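Local coordinates for NalD (Pseudomonas aeruginosa PAO1, PDB 5DAJ), which represses the MexAB-OprM multidrug efflux pump as a secondary, TetR-family regulator, and binds novobiocin, which induces expression of the pump, at residues V28-I36 against V47-F58. Residues are numbered along the deposited sequence; the frame is centred on the assembly and turned at random.
Sequences VSHTSLEQI and VYWHFQNKAHLF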
ATOM      1  N   VAL A  28     -15.548   4.397   4.018  1.00 56.78           N
ATOM      2  CA  VAL A  28     -16.398   4.537   2.826  1.00 55.47           C
ATOM      3  C   VAL A  28     -17.621   3.611   2.857  1.00 57.81           C
ATOM      4  O   VAL A  28     -18.721   4.036   2.515  1.00 54.66           O
ATOM      5  CB  VAL A  28     -15.591   4.312   1.521  1.00 52.54           C
ATOM      6  CG1 VAL A  28     -16.495   4.250   0.291  1.00 36.60           C
ATOM      7  CG2 VAL A  28     -14.577   5.431   1.340  1.00 53.00           C
ATOM      8  N   SER A  29     -17.413   2.354   3.241  1.00 66.07           N
ATOM      9  CA  SER A  29     -18.490   1.350   3.332  1.00 70.41           C
ATOM     10  C   SER A  29     -19.639   1.808   4.225  1.00 68.36           C
ATOM     11  O   SER A  29     -20.806   1.758   3.835  1.00 70.98           O
ATOM     12  CB  SER A  29     -17.944   0.031   3.884  1.00 80.06           C
ATOM     13  OG  SER A  29     -17.123  -0.601   2.929  1.00 91.62           O
ATOM     14  N   HIS A  30     -19.273   2.252   5.425  1.00 70.79           N
ATOM     15  CA  HIS A  30     -20.219   2.731   6.444  1.00 71.66           C
ATOM     16  C   HIS A  30     -20.697   4.179   6.228  1.00 62.12           C
ATOM     17  O   HIS A  30     -21.361   4.742   7.098  1.00 76.57           O
ATOM     18  CB  HIS A  30     -19.599   2.574   7.847  1.00 79.40           C
ATOM     19  CG  HIS A  30     -19.376   1.147   8.251  1.00 94.74           C
ATOM     20  ND1 HIS A  30     -20.401   0.229   8.342  1.00101.05           N
ATOM     21  CD2 HIS A  30     -18.246   0.484   8.595  1.00 99.55           C
ATOM     22  CE1 HIS A  30     -19.911  -0.938   8.722  1.00108.16           C
ATOM     23  NE2 HIS A  30     -18.606  -0.810   8.881  1.00107.92           N
ATOM     24  N   THR A  31     -20.355   4.776   5.085  1.00 53.96           N
ATOM     25  CA  THR A  31     -20.839   6.103   4.702  1.00 51.39           C
ATOM     26  C   THR A  31     -21.755   5.986   3.486  1.00 51.34           C
ATOM     27  O   THR A  31     -21.334   5.549   2.409  1.00 55.80           O
ATOM     28  CB  THR A  31     -19.692   7.071   4.359  1.00 48.62           C
ATOM     29  OG1 THR A  31     -18.812   7.171   5.481  1.00 48.37           O
ATOM     30  CG2 THR A  31     -20.233   8.472   4.030  1.00 43.95           C
ATOM     31  N   SER A  32     -22.999   6.411   3.668  1.00 49.20           N
ATOM     32  CA  SER A  32     -24.003   6.379   2.612  1.00 50.01           C
ATOM     33  C   SER A  32     -24.133   7.738   1.937  1.00 48.12           C
ATOM     34  O   SER A  32     -23.656   8.760   2.446  1.00 49.36           O
ATOM     35  CB  SER A  32     -25.358   5.986   3.200  1.00 51.16           C
ATOM     36  OG  SER A  32     -25.863   7.027   4.014  1.00 52.65           O
ATOM     37  N   LEU A  33     -24.787   7.737   0.783  1.00 46.32           N
ATOM     38  CA  LEU A  33     -25.050   8.973   0.050  1.00 46.15           C
ATOM     39  C   LEU A  33     -26.060   9.841   0.803  1.00 50.81           C
ATOM     40  O   LEU A  33     -25.999  11.070   0.720  1.00 50.63           O
ATOM     41  CB  LEU A  33     -25.542   8.677  -1.372  1.00 39.87           C
ATOM     42  CG  LEU A  33     -24.524   7.971  -2.279  1.00 51.78           C
ATOM     43  CD1 LEU A  33     -25.171   7.494  -3.569  1.00 63.61           C
ATOM     44  CD2 LEU A  33     -23.337   8.851  -2.592  1.00 57.65           C
ATOM     45  N   GLU A  34     -26.993   9.193   1.505  1.00 53.82           N
ATOM     46  CA  GLU A  34     -27.973   9.882   2.359  1.00 55.60           C
ATOM     47  C   GLU A  34     -27.273  10.669   3.468  1.00 55.94           C
ATOM     48  O   GLU A  34     -27.539  11.851   3.673  1.00 66.77           O
ATOM     49  CB  GLU A  34     -28.967   8.885   2.959  1.00 61.38           C
ATOM     50  CG  GLU A  34     -30.100   9.538   3.752  1.00 70.66           C
ATOM     51  CD  GLU A  34     -31.202   8.567   4.157  1.00 81.71           C
ATOM     52  OE1 GLU A  34     -30.903   7.369   4.373  1.00 90.63           O
ATOM     53  OE2 GLU A  34     -32.372   9.008   4.269  1.00100.01           O
ATOM     54  N   GLN A  35     -26.348  10.004   4.145  1.00 52.25           N
ATOM     55  CA  GLN A  35     -25.542  10.616   5.214  1.00 49.45           C
ATOM     56  C   GLN A  35     -24.682  11.784   4.724  1.00 49.27           C
ATOM     57  O   GLN A  35     -24.511  12.784   5.428  1.00 51.59           O
ATOM     58  CB  GLN A  35     -24.642   9.575   5.862  1.00 46.77           C
ATOM     59  CG  GLN A  35     -25.394   8.582   6.730  1.00 49.15           C
ATOM     60  CD  GLN A  35     -24.555   7.376   7.122  1.00 51.82           C
ATOM     61  OE1 GLN A  35     -23.763   6.871   6.329  1.00 53.09           O
ATOM     62  NE2 GLN A  35     -24.756   6.884   8.336  1.00 56.91           N
ATOM     63  N   ILE A  36     -24.136  11.644   3.520  1.00 44.50           N
ATOM     64  CA  ILE A  36     -23.337  12.709   2.890  1.00 45.35           C
ATOM     65  C   ILE A  36     -24.204  13.933   2.619  1.00 46.27           C
ATOM     66  O   ILE A  36     -23.813  15.061   2.921  1.00 44.69           O
ATOM     67  CB  ILE A  36     -22.676  12.227   1.581  1.00 45.12           C
ATOM     68  CG1 ILE A  36     -21.557  11.230   1.908  1.00 47.11           C
ATOM     69  CG2 ILE A  36     -22.085  13.390   0.784  1.00 46.83           C
ATOM     70  CD1 ILE A  36     -21.136  10.365   0.736  1.00 45.52           C
ATOM     71  N   VAL A  47     -27.346  14.930  -4.471  1.00 45.26           N
ATOM     72  CA  VAL A  47     -26.107  14.119  -4.468  1.00 47.02           C
ATOM     73  C   VAL A  47     -26.117  13.131  -5.629  1.00 47.69           C
ATOM     74  O   VAL A  47     -25.193  13.107  -6.456  1.00 52.91           O
ATOM     75  CB  VAL A  47     -25.931  13.340  -3.149  1.00 46.20           C
ATOM     76  CG1 VAL A  47     -24.776  12.351  -3.252  1.00 47.02           C
ATOM     77  CG2 VAL A  47     -25.696  14.295  -1.988  1.00 46.79           C
ATOM     78  N   TYR A  48     -27.183  12.340  -5.686  1.00 47.86           N
ATOM     79  CA  TYR A  48     -27.442  11.437  -6.817  1.00 47.80           C
ATOM     80  C   TYR A  48     -27.417  12.167  -8.176  1.00 47.35           C
ATOM     81  O   TYR A  48     -26.866  11.657  -9.154  1.00 47.54           O
ATOM     82  CB  TYR A  48     -28.753  10.681  -6.611  1.00 50.90           C
ATOM     83  CG  TYR A  48     -28.618   9.424  -5.774  1.00 52.66           C
ATOM     84  CD1 TYR A  48     -28.146   8.242  -6.336  1.00 52.53           C
ATOM     85  CD2 TYR A  48     -28.998   9.413  -4.430  1.00 48.87           C
ATOM     86  CE1 TYR A  48     -28.036   7.088  -5.582  1.00 55.17           C
ATOM     87  CE2 TYR A  48     -28.902   8.264  -3.665  1.00 51.24           C
ATOM     88  CZ  TYR A  48     -28.428   7.097  -4.248  1.00 57.54           C
ATOM     89  OH  TYR A  48     -28.357   5.946  -3.490  1.00 68.70           O
ATOM     90  N   TRP A  49     -27.930  13.380  -8.193  1.00 47.68           N
ATOM     91  CA  TRP A  49     -27.969  14.224  -9.358  1.00 48.43           C
ATOM     92  C   TRP A  49     -26.601  14.642  -9.877  1.00 47.93           C
ATOM     93  O   TRP A  49     -26.337  14.603 -11.051  1.00 50.35           O
ATOM     94  CB  TRP A  49     -28.792  15.448  -9.012  1.00 48.93           C
ATOM     95  CG  TRP A  49     -29.059  16.323 -10.139  1.00 52.90           C
ATOM     96  CD1 TRP A  49     -28.555  17.537 -10.334  1.00 55.91           C
ATOM     97  CD2 TRP A  49     -29.919  16.069 -11.239  1.00 52.42           C
ATOM     98  NE1 TRP A  49     -29.009  18.066 -11.490  1.00 55.91           N
ATOM     99  CE2 TRP A  49     -29.856  17.172 -12.071  1.00 53.19           C
ATOM    100  CE3 TRP A  49     -30.721  15.005 -11.611  1.00 50.01           C
ATOM    101  CZ2 TRP A  49     -30.564  17.253 -13.237  1.00 55.45           C
ATOM    102  CZ3 TRP A  49     -31.416  15.092 -12.762  1.00 52.12           C
ATOM    103  CH2 TRP A  49     -31.331  16.199 -13.566  1.00 54.36           C
ATOM    104  N   HIS A  50     -25.730  15.055  -8.981  1.00 48.01           N
ATOM    105  CA  HIS A  50     -24.363  15.485  -9.311  1.00 50.47           C
ATOM    106  C   HIS A  50     -23.347  14.367  -9.506  1.00 51.12           C
ATOM    107  O   HIS A  50     -22.389  14.526 -10.279  1.00 56.74           O
ATOM    108  CB  HIS A  50     -23.842  16.452  -8.245  1.00 52.78           C
ATOM    109  CG  HIS A  50     -24.518  17.778  -8.293  1.00 51.88           C
ATOM    110  ND1 HIS A  50     -24.456  18.584  -9.410  1.00 59.59           N
ATOM    111  CD2 HIS A  50     -25.295  18.427  -7.398  1.00 41.59           C
ATOM    112  CE1 HIS A  50     -25.140  19.690  -9.184  1.00 56.92           C
ATOM    113  NE2 HIS A  50     -25.667  19.617  -7.974  1.00 39.30           N
ATOM    114  N   PHE A  51     -23.517  13.273  -8.773  1.00 47.86           N
ATOM    115  CA  PHE A  51     -22.490  12.216  -8.716  1.00 45.45           C
ATOM    116  C   PHE A  51     -22.942  10.807  -9.065  1.00 48.87           C
ATOM    117  O   PHE A  51     -22.113   9.910  -9.110  1.00 51.09           O
ATOM    118  CB  PHE A  51     -21.823  12.231  -7.335  1.00 44.83           C
ATOM    119  CG  PHE A  51     -21.078  13.500  -7.051  1.00 42.69           C
ATOM    120  CD1 PHE A  51     -19.861  13.764  -7.692  1.00 42.02           C
ATOM    121  CD2 PHE A  51     -21.589  14.439  -6.168  1.00 43.91           C
ATOM    122  CE1 PHE A  51     -19.164  14.931  -7.439  1.00 42.92           C
ATOM    123  CE2 PHE A  51     -20.893  15.615  -5.915  1.00 42.62           C
ATOM    124  CZ  PHE A  51     -19.681  15.860  -6.553  1.00 43.46           C
ATOM    125  N   GLN A  52     -24.240  10.609  -9.310  1.00 56.37           N
ATOM    126  CA  GLN A  52     -24.821   9.313  -9.751  1.00 54.08           C
ATOM    127  C   GLN A  52     -24.733   8.177  -8.737  1.00 55.17           C
ATOM    128  O   GLN A  52     -25.758   7.661  -8.287  1.00 59.91           O
ATOM    129  CB  GLN A  52     -24.240   8.870 -11.081  1.00 57.42           C
ATOM    130  CG  GLN A  52     -24.613   9.774 -12.250  1.00 67.35           C
ATOM    131  CD  GLN A  52     -23.565  10.833 -12.500  1.00 69.46           C
ATOM    132  OE1 GLN A  52     -22.451  10.528 -12.959  1.00 87.32           O
ATOM    133  NE2 GLN A  52     -23.901  12.087 -12.206  1.00 67.95           N
ATOM    134  N   ASN A  53     -23.515   7.789  -8.388  1.00 48.07           N
ATOM    135  CA  ASN A  53     -23.288   6.740  -7.405  1.00 50.58           C
ATOM    136  C   ASN A  53     -22.065   7.024  -6.546  1.00 47.20           C
ATOM    137  O   ASN A  53     -21.273   7.918  -6.845  1.00 49.24           O
ATOM    138  CB  ASN A  53     -23.149   5.399  -8.129  1.00 53.35           C
ATOM    139  CG  ASN A  53     -21.984   5.383  -9.108  1.00 56.14           C
ATOM    140  OD1 ASN A  53     -20.831   5.381  -8.702  1.00 56.31           O
ATOM    141  ND2 ASN A  53     -22.282   5.341 -10.401  1.00 57.72           N
ATOM    142  N   LYS A  54     -21.896   6.211  -5.508  1.00 49.95           N
ATOM    143  CA  LYS A  54     -20.804   6.388  -4.545  1.00 47.94           C
ATOM    144  C   LYS A  54     -19.420   6.279  -5.188  1.00 45.81           C
ATOM    145  O   LYS A  54     -18.509   7.020  -4.832  1.00 47.69           O
ATOM    146  CB  LYS A  54     -20.920   5.379  -3.385  1.00 50.82           C
ATOM    147  CG  LYS A  54     -20.117   5.789  -2.153  1.00 51.83           C
ATOM    148  CD  LYS A  54     -19.923   4.670  -1.155  1.00 51.21           C
ATOM    149  CE  LYS A  54     -21.206   4.281  -0.473  1.00 54.93           C
ATOM    150  NZ  LYS A  54     -20.931   3.369   0.670  1.00 62.10           N
ATOM    151  N   ALA A  55     -19.256   5.322  -6.097  1.00 49.13           N
ATOM    152  CA  ALA A  55     -17.962   5.071  -6.772  1.00 49.06           C
ATOM    153  C   ALA A  55     -17.518   6.258  -7.600  1.00 49.52           C
ATOM    154  O   ALA A  55     -16.342   6.621  -7.596  1.00 51.67           O
ATOM    155  CB  ALA A  55     -18.032   3.829  -7.648  1.00 44.68           C
ATOM    156  N   HIS A  56     -18.469   6.847  -8.314  1.00 52.01           N
ATOM    157  CA  HIS A  56     -18.195   8.021  -9.139  1.00 52.49           C
ATOM    158  C   HIS A  56     -17.871   9.231  -8.279  1.00 52.10           C
ATOM    159  O   HIS A  56     -17.001  10.016  -8.636  1.00 53.05           O
ATOM    160  CB  HIS A  56     -19.374   8.351 -10.038  1.00 53.46           C
ATOM    161  CG  HIS A  56     -19.078   9.409 -11.055  1.00 55.44           C
ATOM    162  ND1 HIS A  56     -19.731  10.622 -11.074  1.00 61.51           N
ATOM    163  CD2 HIS A  56     -18.187   9.447 -12.075  1.00 57.49           C
ATOM    164  CE1 HIS A  56     -19.270  11.355 -12.071  1.00 59.55           C
ATOM    165  NE2 HIS A  56     -18.331  10.666 -12.692  1.00 56.75           N
ATOM    166  N   LEU A  57     -18.590   9.368  -7.165  1.00 50.38           N
ATOM    167  CA  LEU A  57     -18.337  10.430  -6.185  1.00 49.48           C
ATOM    168  C   LEU A  57     -16.902  10.329  -5.680  1.00 48.15           C
ATOM    169  O   LEU A  57     -16.135  11.289  -5.732  1.00 44.71           O
ATOM    170  CB  LEU A  57     -19.310  10.328  -5.009  1.00 47.45           C
ATOM    171  CG  LEU A  57     -19.362  11.534  -4.069  1.00 51.73           C
ATOM    172  CD1 LEU A  57     -20.718  11.626  -3.391  1.00 53.98           C
ATOM    173  CD2 LEU A  57     -18.269  11.501  -3.008  1.00 55.13           C
ATOM    174  N   PHE A  58     -16.552   9.135  -5.222  1.00 50.07           N
ATOM    175  CA  PHE A  58     -15.208   8.825  -4.724  1.00 51.60           C
ATOM    176  C   PHE A  58     -14.128   9.159  -5.755  1.00 50.15           C
ATOM    177  O   PHE A  58     -13.078   9.685  -5.417  1.00 56.52           O
ATOM    178  CB  PHE A  58     -15.136   7.346  -4.347  1.00 50.92           C
ATOM    179  CG  PHE A  58     -13.826   6.927  -3.752  1.00 47.19           C
ATOM    180  CD1 PHE A  58     -13.493   7.294  -2.476  1.00 52.74           C
ATOM    181  CD2 PHE A  58     -12.942   6.158  -4.471  1.00 50.92           C
ATOM    182  CE1 PHE A  58     -12.293   6.891  -1.916  1.00 54.16           C
ATOM    183  CE2 PHE A  58     -11.737   5.758  -3.921  1.00 55.22           C
ATOM    184  CZ  PHE A  58     -11.414   6.127  -2.633  1.00 51.38           C
TER
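K54 reaches across from the first turn of helix 54-63 and ties down the turn ahead of helix 33-40. Its chain leaves with CG anti to the backbone N (chi1 -161°) and runs nearly straight until a bend at chi3 (-69°) brings the ammonium up to two carbonyl oxygens. NZ donates to V28 O at 3.0 Å and to T31 O at 2.8 Å, tilted about 31° from each carbonyl plane. V28 O is gripped twice, because T31 N closes the type I turn onto it from the opposite face. A salt bridge to E121 gives the ammonium a third partner. Alongside, the lysine's methylenes slide past V28, with CD 3.7 Å from V28 CG1, while V28 CG2 meets the F58 ring obliquely.

L33 is the knob of the contact, set in a hole formed by V47, Y48, K54 and L57. Its two methyls take separate partners: CD1 lies over one face of the Y48 ring in a CH-pi contact, 3.7 Å from the ring centroid, and CD2 rests against both V47 CG1 (3.8 Å) and L57 CD1 (3.9 Å). I36 CD1 adds a looser touch on L57 CD1.

Both helix starts are capped by side chains. S32 and Q35 form a capping box, Q35 N donating to S32 OG and S32 N to Q35 OE1, whereas N53 OD1 accepts from H56 N at 2.8 Å.

L33 thus joins the two helices of the predicted helix-turn-helix, 33-40 and 44-51, to helix 54-63. Behind V28 and F58 lie I111 of helix 103-114 and C116 beyond it, joining the probable DNA-binding domain to the C-terminal domain; at S29 the turn meets the second subunit, whose E117 accepts from S29 N.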